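Local structure of post-proline cleaving enzyme (Rickettsia typhi, 4HVT) at residues A[57-62]-A[698-703]; A[72-77]-A[434-439]; A[273-276]-A[281-284]. The protein is thought to act as a serine-type oligopeptidase that cleaves peptides after proline, pairing a beta-propeller with an alpha/beta-hydrolase domain. All blocks are in the same frame, centred on the assembly; numbering follows the deposited sequence.

In the fold
The three contacts are nested along the chain: contact 1 (57-62 with 698-703) encloses contact 2 (72-77 with 434-439), which encloses contact 3 (273-276 with 281-284). Contact 1 packs helix 56-67 on helix 688-706 in the hydrolase part. Contact 2 lies where the chain enters and leaves the seven-bladed propeller, its centre about 27 Å from that of contact 1. Contact 3 is the outer hairpin of the fourth blade, its centre about 41 Å from that of contact 2 and about 55 Å from that of contact 1, across the chain's centre from the latter. The sequence therefore starts in the hydrolase part, runs round the whole propeller and returns, so both chain ends contribute to one domain.

Contact 1: residues A[57-62]-A[698-703]; sequences KQIKKE and LYTFFA
Ile-59 meets Tyr-699, Thr-700 and Ala-703, and every side-chain contact between helices 56-67 and 688-706 in these two segments runs through that one isoleucine. The segment axes approach to 9.2 Å with N-to-C directions 138° apart, closer to antiparallel than to parallel but well short of it. Closest in the backbone are Ile-59 and Thr-700, whose CA atoms are 6.1 Å apart.

The torsions of Ile-59 divide its two branches between different partners. With chi1 at -64°, CG2 stands anti to the backbone N while CG1 lies beside that N. The methyl CG2 of Ile-59 consequently comes within 3.4 Å of Thr-700 OG1, and also lies 3.9 Å from Tyr-699 CB. The other branch bends at chi2 (-68°), carrying CD1 of Ile-59 toward the next turn of the C-terminal helix, 4.1 Å from Ala-703 CB and 4.0 Å from the carbonyl O of Tyr-699. The isoleucine thus spans roughly one helical turn.

Of the Tyr-699 side chain, CB does the touching; its ring leads away toward Ile-499 and Leu-481. Thr-700 turns OG1 to the contact. That hydroxyl is hydrogen-bonded to Ile-696 O one turn back, so its approach to the Ile-59 methyl is a van der Waals contact with an already satisfied group. Val-503 of helix 498-505 touches Ile-59 as well, extending the apolar environment.

No hydrogen bond or salt bridge joins the two segments. Between them the contact is van der Waals packing centred on Ile-59, a buried apolar meeting of an N-terminal helix with the final helix of the hydrolase domain, consistent with the family fold, in which N-terminal residues join the catalytic domain.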
loop_
_atom_site.group_PDB
_atom_site.type_symbol
_atom_site.label_atom_id
_atom_site.label_comp_id
_atom_site.label_asym_id
_atom_site.label_seq_id
_atom_site.Cartn_x
_atom_site.Cartn_y
_atom_site.Cartn_z
ATOM N N LYS A 57 -10.593 5.741 -27.984
ATOM C CA LYS A 57 -11.171 4.467 -28.399
ATOM C C LYS A 57 -10.169 3.358 -28.253
ATOM O O LYS A 57 -10.504 2.282 -27.773
ATOM C CB LYS A 57 -11.643 4.513 -29.869
ATOM N N GLN A 58 -8.927 3.593 -28.697
ATOM C CA GLN A 58 -7.885 2.555 -28.694
ATOM C C GLN A 58 -7.412 2.206 -27.260
ATOM O O GLN A 58 -7.338 1.034 -26.864
ATOM C CB GLN A 58 -6.693 3.026 -29.524
ATOM C CG GLN A 58 -5.615 1.979 -29.768
ATOM C CD GLN A 58 -6.119 0.643 -30.311
ATOM O OE1 GLN A 58 -7.069 0.568 -31.106
ATOM N NE2 GLN A 58 -5.443 -0.426 -29.921
ATOM N N ILE A 59 -7.076 3.247 -26.511
ATOM C CA ILE A 59 -6.784 3.129 -25.049
ATOM C C ILE A 59 -7.916 2.375 -24.322
ATOM O O ILE A 59 -7.659 1.412 -23.639
ATOM C CB ILE A 59 -6.568 4.509 -24.391
ATOM C CG1 ILE A 59 -5.335 5.260 -24.942
ATOM C CG2 ILE A 59 -6.435 4.383 -22.878
ATOM C CD1 ILE A 59 -3.990 4.643 -24.602
ATOM N N LYS A 60 -9.173 2.778 -24.481
ATOM C CA LYS A 60 -10.274 2.003 -23.878
ATOM C C LYS A 60 -10.227 0.509 -24.261
ATOM O O LYS A 60 -10.337 -0.385 -23.424
ATOM C CB LYS A 60 -11.614 2.600 -24.255
ATOM C CG LYS A 60 -12.840 1.764 -23.951
ATOM C CD LYS A 60 -14.079 2.587 -24.316
ATOM C CE LYS A 60 -15.279 2.233 -23.465
ATOM N NZ LYS A 60 -16.111 1.272 -24.209
ATOM N N LYS A 61 -10.077 0.219 -25.544
ATOM C CA LYS A 61 -9.991 -1.182 -25.942
ATOM C C LYS A 61 -8.881 -1.949 -25.213
ATOM O O LYS A 61 -9.106 -3.068 -24.701
ATOM C CB LYS A 61 -9.815 -1.304 -27.478
ATOM C CG LYS A 61 -9.690 -2.727 -27.987
ATOM C CD LYS A 61 -9.178 -2.750 -29.429
ATOM C CE LYS A 61 -9.671 -3.951 -30.213
ATOM N NZ LYS A 61 -9.585 -3.744 -31.686
ATOM N N GLU A 62 -7.702 -1.338 -25.163
ATOM C CA GLU A 62 -6.534 -1.995 -24.613
ATOM C C GLU A 62 -6.707 -2.235 -23.128
ATOM O O GLU A 62 -6.377 -3.300 -22.648
ATOM C CB GLU A 62 -5.277 -1.184 -24.866
ATOM C CG GLU A 62 -4.991 -0.998 -26.329
ATOM C CD GLU A 62 -3.663 -1.555 -26.730
ATOM O OE1 GLU A 62 -3.429 -2.764 -26.430
ATOM O OE2 GLU A 62 -2.883 -0.797 -27.347
ATOM N N LEU A 698 -6.822 8.166 -17.524
ATOM C CA LEU A 698 -5.440 8.527 -17.262
ATOM C C LEU A 698 -4.515 8.293 -18.463
ATOM O O LEU A 698 -3.684 9.154 -18.796
ATOM C CB LEU A 698 -4.936 7.772 -16.013
ATOM C CG LEU A 698 -3.566 8.262 -15.531
ATOM C CD1 LEU A 698 -3.466 8.409 -14.041
ATOM C CD2 LEU A 698 -2.535 7.310 -16.098
ATOM N N TYR A 699 -4.649 7.122 -19.065
ATOM C CA TYR A 699 -3.787 6.749 -20.212
ATOM C C TYR A 699 -4.188 7.486 -21.493
ATOM O O TYR A 699 -3.319 7.782 -22.286
ATOM C CB TYR A 699 -3.624 5.228 -20.379
ATOM C CG TYR A 699 -2.596 4.718 -19.428
ATOM C CD1 TYR A 699 -1.238 4.908 -19.671
ATOM C CD2 TYR A 699 -2.964 4.054 -18.296
ATOM C CE1 TYR A 699 -0.291 4.465 -18.780
ATOM C CE2 TYR A 699 -2.027 3.616 -17.398
ATOM C CZ TYR A 699 -0.701 3.818 -17.639
ATOM O OH TYR A 699 0.234 3.369 -16.734
ATOM N N THR A 700 -5.452 7.880 -21.623
ATOM C CA THR A 700 -5.859 8.697 -22.750
ATOM C C THR A 700 -5.187 10.056 -22.583
ATOM O O THR A 700 -4.602 10.565 -23.543
ATOM C CB THR A 700 -7.390 8.786 -22.875
ATOM O OG1 THR A 700 -7.931 7.465 -23.055
ATOM C CG2 THR A 700 -7.779 9.684 -24.065
ATOM N N PHE A 701 -5.213 10.592 -21.357
ATOM C CA PHE A 701 -4.604 11.894 -21.062
ATOM C C PHE A 701 -3.109 11.896 -21.487
ATOM O O PHE A 701 -2.633 12.817 -22.136
ATOM C CB PHE A 701 -4.801 12.268 -19.563
ATOM C CG PHE A 701 -3.903 13.360 -19.084
ATOM C CD1 PHE A 701 -4.178 14.703 -19.380
ATOM C CD2 PHE A 701 -2.785 13.074 -18.354
ATOM C CE1 PHE A 701 -3.339 15.695 -18.907
ATOM C CE2 PHE A 701 -1.933 14.062 -17.917
ATOM C CZ PHE A 701 -2.207 15.370 -18.209
ATOM N N PHE A 702 -2.364 10.880 -21.094
ATOM C CA PHE A 702 -0.928 10.870 -21.343
ATOM C C PHE A 702 -0.641 10.595 -22.774
ATOM O O PHE A 702 0.290 11.161 -23.338
ATOM C CB PHE A 702 -0.227 9.850 -20.433
ATOM C CG PHE A 702 0.104 10.404 -19.068
ATOM C CD1 PHE A 702 0.966 11.474 -18.959
ATOM C CD2 PHE A 702 -0.351 9.759 -17.893
ATOM C CE1 PHE A 702 1.325 11.993 -17.724
ATOM C CE2 PHE A 702 0.010 10.261 -16.670
ATOM C CZ PHE A 702 0.841 11.390 -16.588
ATOM N N ALA A 703 -1.422 9.699 -23.371
ATOM C CA ALA A 703 -1.180 9.325 -24.766
ATOM C C ALA A 703 -1.405 10.553 -25.633
ATOM O O ALA A 703 -0.618 10.836 -26.573
ATOM C CB ALA A 703 -2.102 8.224 -25.183
#

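Contact 2: residues A[72-77]-A[434-439]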
loop_
_atom_site.group_PDB
_atom_site.type_symbol
_atom_site.label_atom_id
_atom_site.label_comp_id
_atom_site.label_asym_id
_atom_site.label_seq_id
_atom_site.Cartn_x
_atom_site.Cartn_y
_atom_site.Cartn_z
ATOM N N LYS A 72 -6.264 -13.419 -16.794
ATOM C CA LYS A 72 -5.529 -12.823 -15.617
ATOM C C LYS A 72 -5.084 -13.894 -14.638
ATOM O O LYS A 72 -5.790 -14.900 -14.443
ATOM C CB LYS A 72 -6.392 -11.820 -14.843
ATOM C CG LYS A 72 -6.709 -10.555 -15.586
ATOM C CD LYS A 72 -7.388 -9.525 -14.667
ATOM C CE LYS A 72 -8.764 -9.932 -14.212
ATOM N NZ LYS A 72 -9.430 -8.822 -13.440
ATOM N N THR A 73 -3.936 -13.677 -14.006
ATOM C CA THR A 73 -3.379 -14.668 -13.102
ATOM C C THR A 73 -4.124 -14.642 -11.794
ATOM O O THR A 73 -4.189 -13.559 -11.155
ATOM C CB THR A 73 -1.885 -14.405 -12.864
ATOM O OG1 THR A 73 -1.223 -14.531 -14.135
ATOM C CG2 THR A 73 -1.331 -15.426 -11.909
ATOM N N PRO A 74 -4.684 -15.810 -11.383
ATOM C CA PRO A 74 -5.417 -15.842 -10.098
ATOM C C PRO A 74 -4.485 -16.133 -8.912
ATOM O O PRO A 74 -4.264 -17.263 -8.554
ATOM C CB PRO A 74 -6.414 -16.987 -10.321
ATOM C CG PRO A 74 -5.673 -17.944 -11.203
ATOM C CD PRO A 74 -4.825 -17.088 -12.102
ATOM N N TYR A 75 -3.889 -15.108 -8.346
ATOM C CA TYR A 75 -2.951 -15.260 -7.255
ATOM C C TYR A 75 -3.697 -15.773 -6.033
ATOM O O TYR A 75 -4.905 -15.529 -5.848
ATOM C CB TYR A 75 -2.254 -13.920 -6.970
ATOM C CG TYR A 75 -1.443 -13.442 -8.139
ATOM C CD1 TYR A 75 -0.222 -14.030 -8.430
ATOM C CD2 TYR A 75 -1.902 -12.437 -8.992
ATOM C CE1 TYR A 75 0.517 -13.649 -9.499
ATOM C CE2 TYR A 75 -1.145 -12.044 -10.087
ATOM C CZ TYR A 75 0.060 -12.670 -10.333
ATOM O OH TYR A 75 0.801 -12.304 -11.420
ATOM N N GLY A 76 -3.013 -16.493 -5.190
ATOM C CA GLY A 76 -3.689 -17.000 -3.989
ATOM C C GLY A 76 -2.853 -17.346 -2.792
ATOM O O GLY A 76 -1.689 -17.043 -2.754
ATOM N N VAL A 77 -3.504 -18.006 -1.835
ATOM C CA VAL A 77 -2.905 -18.447 -0.568
ATOM C C VAL A 77 -3.461 -19.857 -0.261
ATOM O O VAL A 77 -4.663 -20.135 -0.441
ATOM C CB VAL A 77 -3.195 -17.446 0.575
ATOM C CG1 VAL A 77 -4.638 -17.348 0.861
ATOM C CG2 VAL A 77 -2.500 -17.866 1.830
ATOM N N ILE A 434 7.424 -24.981 -10.160
ATOM C CA ILE A 434 6.492 -24.105 -10.857
ATOM C C ILE A 434 5.069 -24.649 -10.718
ATOM O O ILE A 434 4.852 -25.846 -10.966
ATOM C CB ILE A 434 6.813 -23.998 -12.377
ATOM C CG1 ILE A 434 8.102 -23.212 -12.578
ATOM C CG2 ILE A 434 5.647 -23.346 -13.085
ATOM C CD1 ILE A 434 8.825 -23.476 -13.867
ATOM N N ILE A 435 4.095 -23.796 -10.346
ATOM C CA ILE A 435 2.680 -24.207 -10.344
ATOM C C ILE A 435 1.803 -23.466 -11.380
ATOM O O ILE A 435 0.905 -24.100 -11.987
ATOM C CB ILE A 435 2.084 -24.201 -8.927
ATOM C CG1 ILE A 435 0.724 -24.939 -8.868
ATOM C CG2 ILE A 435 1.937 -22.796 -8.353
ATOM C CD1 ILE A 435 0.291 -25.299 -7.447
ATOM N N ARG A 436 2.085 -22.196 -11.636
ATOM C CA ARG A 436 1.382 -21.454 -12.678
ATOM C C ARG A 436 2.289 -20.461 -13.386
ATOM O O ARG A 436 3.037 -19.721 -12.756
ATOM C CB ARG A 436 0.185 -20.640 -12.152
ATOM C CG ARG A 436 -0.949 -21.393 -11.486
ATOM C CD ARG A 436 -2.139 -20.482 -11.236
ATOM N NE ARG A 436 -2.809 -20.086 -12.499
ATOM C CZ ARG A 436 -3.689 -20.830 -13.173
ATOM N NH1 ARG A 436 -4.068 -22.005 -12.712
ATOM N NH2 ARG A 436 -4.188 -20.427 -14.347
ATOM N N LYS A 437 2.177 -20.443 -14.708
ATOM C CA LYS A 437 2.681 -19.325 -15.491
ATOM C C LYS A 437 1.540 -18.434 -15.960
ATOM O O LYS A 437 0.382 -18.848 -15.999
ATOM C CB LYS A 437 3.481 -19.828 -16.677
ATOM C CG LYS A 437 4.759 -20.502 -16.180
ATOM C CD LYS A 437 5.866 -20.406 -17.169
ATOM C CE LYS A 437 7.050 -21.235 -16.717
ATOM N NZ LYS A 437 7.866 -21.680 -17.893
ATOM N N ALA A 438 1.879 -17.223 -16.391
ATOM C CA ALA A 438 0.881 -16.342 -16.971
ATOM C C ALA A 438 0.209 -17.004 -18.172
ATOM O O ALA A 438 0.886 -17.627 -18.999
ATOM C CB ALA A 438 1.508 -15.025 -17.416
ATOM N N LEU A 439 -1.102 -16.868 -18.272
ATOM C CA LEU A 439 -1.819 -17.395 -19.429
ATOM C C LEU A 439 -1.915 -16.353 -20.540
ATOM O O LEU A 439 -2.209 -16.672 -21.679
ATOM C CB LEU A 439 -3.228 -17.821 -19.062
ATOM C CG LEU A 439 -3.361 -18.912 -18.022
ATOM C CD1 LEU A 439 -4.819 -19.168 -17.686
ATOM C CD2 LEU A 439 -2.687 -20.159 -18.518
HETATM O O HOH W 1 -2.501 -15.875 -16.085
#
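Pro-74 lies over the guanidinium of Arg-436 where the chain enters and leaves the beta-propeller: 72-77 leads into the first blade, and 434-439 runs from the end of the outermost strand of the last blade into the loop after it. The two side chains cross at about a right angle. Pro-74 CG stands 3.7 Å above the guanidinium plane, offset toward its rim, and Pro-74 CD is 3.6 Å from Arg-436 NE. The proline ring therefore covers the NE side of the planar group more than its centre.

A bend at chi3 (69°) turns the arginine into this position. The terminal nitrogens bond elsewhere: NH1 binds the carbonyl oxygens of Tyr-105 and Lys-107, and NH2 that of Asp-108. Tyr-105 also makes a cation-pi contact with Arg-436 while its hydroxyl bonds to Pro-74 O, so one residue of the first-blade region engages both sides of the contact. At the edge of the guanidinium, in its plane, lies Leu-439 CD1. In the strand, Ile-435 and Arg-436 both face Ile-423, forming a classic beta bulge.

Farther along, Thr-73 OG1 comes no nearer to Ala-438 than 4.0 Å, at its CA. The polar link is instead a water, 2.7 Å from Thr-73 OG1 and accepting a hydrogen bond from Leu-439 N at 2.8 Å.

Contact 3: residues A[273-276]-A[281-284]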
loop_
_atom_site.group_PDB
_atom_site.type_symbol
_atom_site.label_atom_id
_atom_site.label_comp_id
_atom_site.label_asym_id
_atom_site.label_seq_id
_atom_site.Cartn_x
_atom_site.Cartn_y
_atom_site.Cartn_z
ATOM N N ILE A 273 2.066 -6.928 25.443
ATOM C CA ILE A 273 1.497 -8.242 25.333
ATOM C C ILE A 273 0.278 -8.300 26.207
ATOM O O ILE A 273 0.371 -8.041 27.411
ATOM C CB ILE A 273 2.474 -9.358 25.798
ATOM C CG1 ILE A 273 3.749 -9.324 24.940
ATOM C CG2 ILE A 273 1.856 -10.755 25.659
ATOM C CD1 ILE A 273 4.766 -10.337 25.383
ATOM N N LEU A 274 -0.846 -8.675 25.620
ATOM C CA LEU A 274 -2.092 -8.974 26.373
ATOM C C LEU A 274 -2.202 -10.491 26.395
ATOM O O LEU A 274 -2.287 -11.168 25.342
ATOM C CB LEU A 274 -3.311 -8.393 25.715
ATOM C CG LEU A 274 -4.641 -8.755 26.323
ATOM C CD1 LEU A 274 -4.915 -8.031 27.631
ATOM C CD2 LEU A 274 -5.725 -8.447 25.345
ATOM N N ASP A 275 -2.157 -11.057 27.594
ATOM C CA ASP A 275 -2.221 -12.497 27.748
ATOM C C ASP A 275 -3.651 -12.823 28.195
ATOM O O ASP A 275 -4.117 -12.250 29.238
ATOM C CB ASP A 275 -1.209 -12.911 28.823
ATOM C CG ASP A 275 -0.831 -14.331 28.767
ATOM O OD1 ASP A 275 -1.679 -15.132 28.366
ATOM O OD2 ASP A 275 0.295 -14.665 29.257
ATOM N N THR A 276 -4.348 -13.680 27.450
ATOM C CA THR A 276 -5.826 -13.812 27.646
ATOM C C THR A 276 -6.276 -15.088 28.366
ATOM O O THR A 276 -7.468 -15.324 28.523
ATOM C CB THR A 276 -6.589 -13.720 26.314
ATOM O OG1 THR A 276 -6.122 -14.746 25.450
ATOM C CG2 THR A 276 -6.328 -12.397 25.544
ATOM N N LEU A 281 -7.187 -10.960 32.972
ATOM C CA LEU A 281 -6.319 -10.531 31.869
ATOM C C LEU A 281 -5.047 -9.854 32.393
ATOM O O LEU A 281 -5.037 -9.264 33.494
ATOM C CB LEU A 281 -7.103 -9.621 30.932
ATOM C CG LEU A 281 -8.385 -10.175 30.327
ATOM C CD1 LEU A 281 -9.122 -9.095 29.552
ATOM C CD2 LEU A 281 -7.993 -11.362 29.432
ATOM N N LYS A 282 -3.956 -9.945 31.624
ATOM C CA LYS A 282 -2.688 -9.367 31.998
ATOM C C LYS A 282 -2.172 -8.544 30.839
ATOM O O LYS A 282 -2.147 -9.038 29.692
ATOM C CB LYS A 282 -1.656 -10.474 32.318
ATOM C CG LYS A 282 -0.632 -10.001 33.356
ATOM C CD LYS A 282 0.461 -11.067 33.702
ATOM C CE LYS A 282 0.318 -12.420 33.030
ATOM N NZ LYS A 282 1.368 -13.379 33.522
ATOM N N LEU A 283 -1.806 -7.301 31.109
ATOM C CA LEU A 283 -1.278 -6.422 30.087
ATOM C C LEU A 283 0.100 -5.942 30.542
ATOM O O LEU A 283 0.237 -5.279 31.606
ATOM C CB LEU A 283 -2.197 -5.223 29.920
ATOM C CG LEU A 283 -1.822 -4.163 28.909
ATOM C CD1 LEU A 283 -2.037 -4.654 27.480
ATOM C CD2 LEU A 283 -2.711 -2.951 29.124
ATOM N N GLN A 284 1.109 -6.274 29.726
ATOM C CA GLN A 284 2.484 -6.025 30.094
ATOM C C GLN A 284 3.238 -5.312 28.972
ATOM O O GLN A 284 3.166 -5.725 27.840
ATOM C CB GLN A 284 3.181 -7.287 30.471
ATOM C CG GLN A 284 2.638 -7.891 31.756
ATOM C CD GLN A 284 3.287 -9.233 32.008
ATOM O OE1 GLN A 284 2.973 -10.257 31.343
ATOM N NE2 GLN A 284 4.265 -9.232 32.905
HETATM O O HOH W 2 1.305 -10.322 29.230
#
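The carboxamide of Gln-284 is tied to its paired residue Ile-273 by a water close to the amide plane, which donates to Gln-284 OE1 at 2.7 Å and to Ile-273 O at 3.1 Å. Over one face of this flat group lies Lys-282 CD, two residues back on the same strand and 3.5 Å above the plane of the Gln-284 carboxamide. Asp-275, paired with Lys-282, projects from the same sheet face. Its carboxylate uses OD1 for a salt bridge to Lys-277, while OD2 of Asp-275 stays 4.6 Å from Lys-282 NZ, too far for an ion pair although the opposite charges may still attract.

Ile-273 and Gln-284 form an antiparallel hydrogen-bonded pair, with Ile-273 N 2.9 Å from Gln-284 O and a reciprocal bond back to Ile-273 O. Asp-275 and Lys-282 repeat the pattern: Asp-275 N donates to Lys-282 O at 165°, whereas the return bond is weak. Between them, Leu-274 and Leu-283 are a non-hydrogen-bonded pair, where Leu-274 CA lies 3.3 Å from Lys-282 O in a CA-H...O contact.

The other face carries Leu-274 and Leu-283, with Leu-274 CB 4.3 Å from Leu-283 CD1. CG of Leu-274 extends anti to its backbone N (chi1 174°), and CD1 packs against Leu-281 CB. At the turn end, beyond the paired strands, Leu-281 CD2 reaches Thr-276 CA at 3.7 Å. From the preceding blade, Leu-233 touches Leu-274 and Leu-281, and Phe-234 touches Leu-283.

Register and a 164° strand angle define an antiparallel beta hairpin, the outer two strands of the four-stranded fourth blade of the propeller.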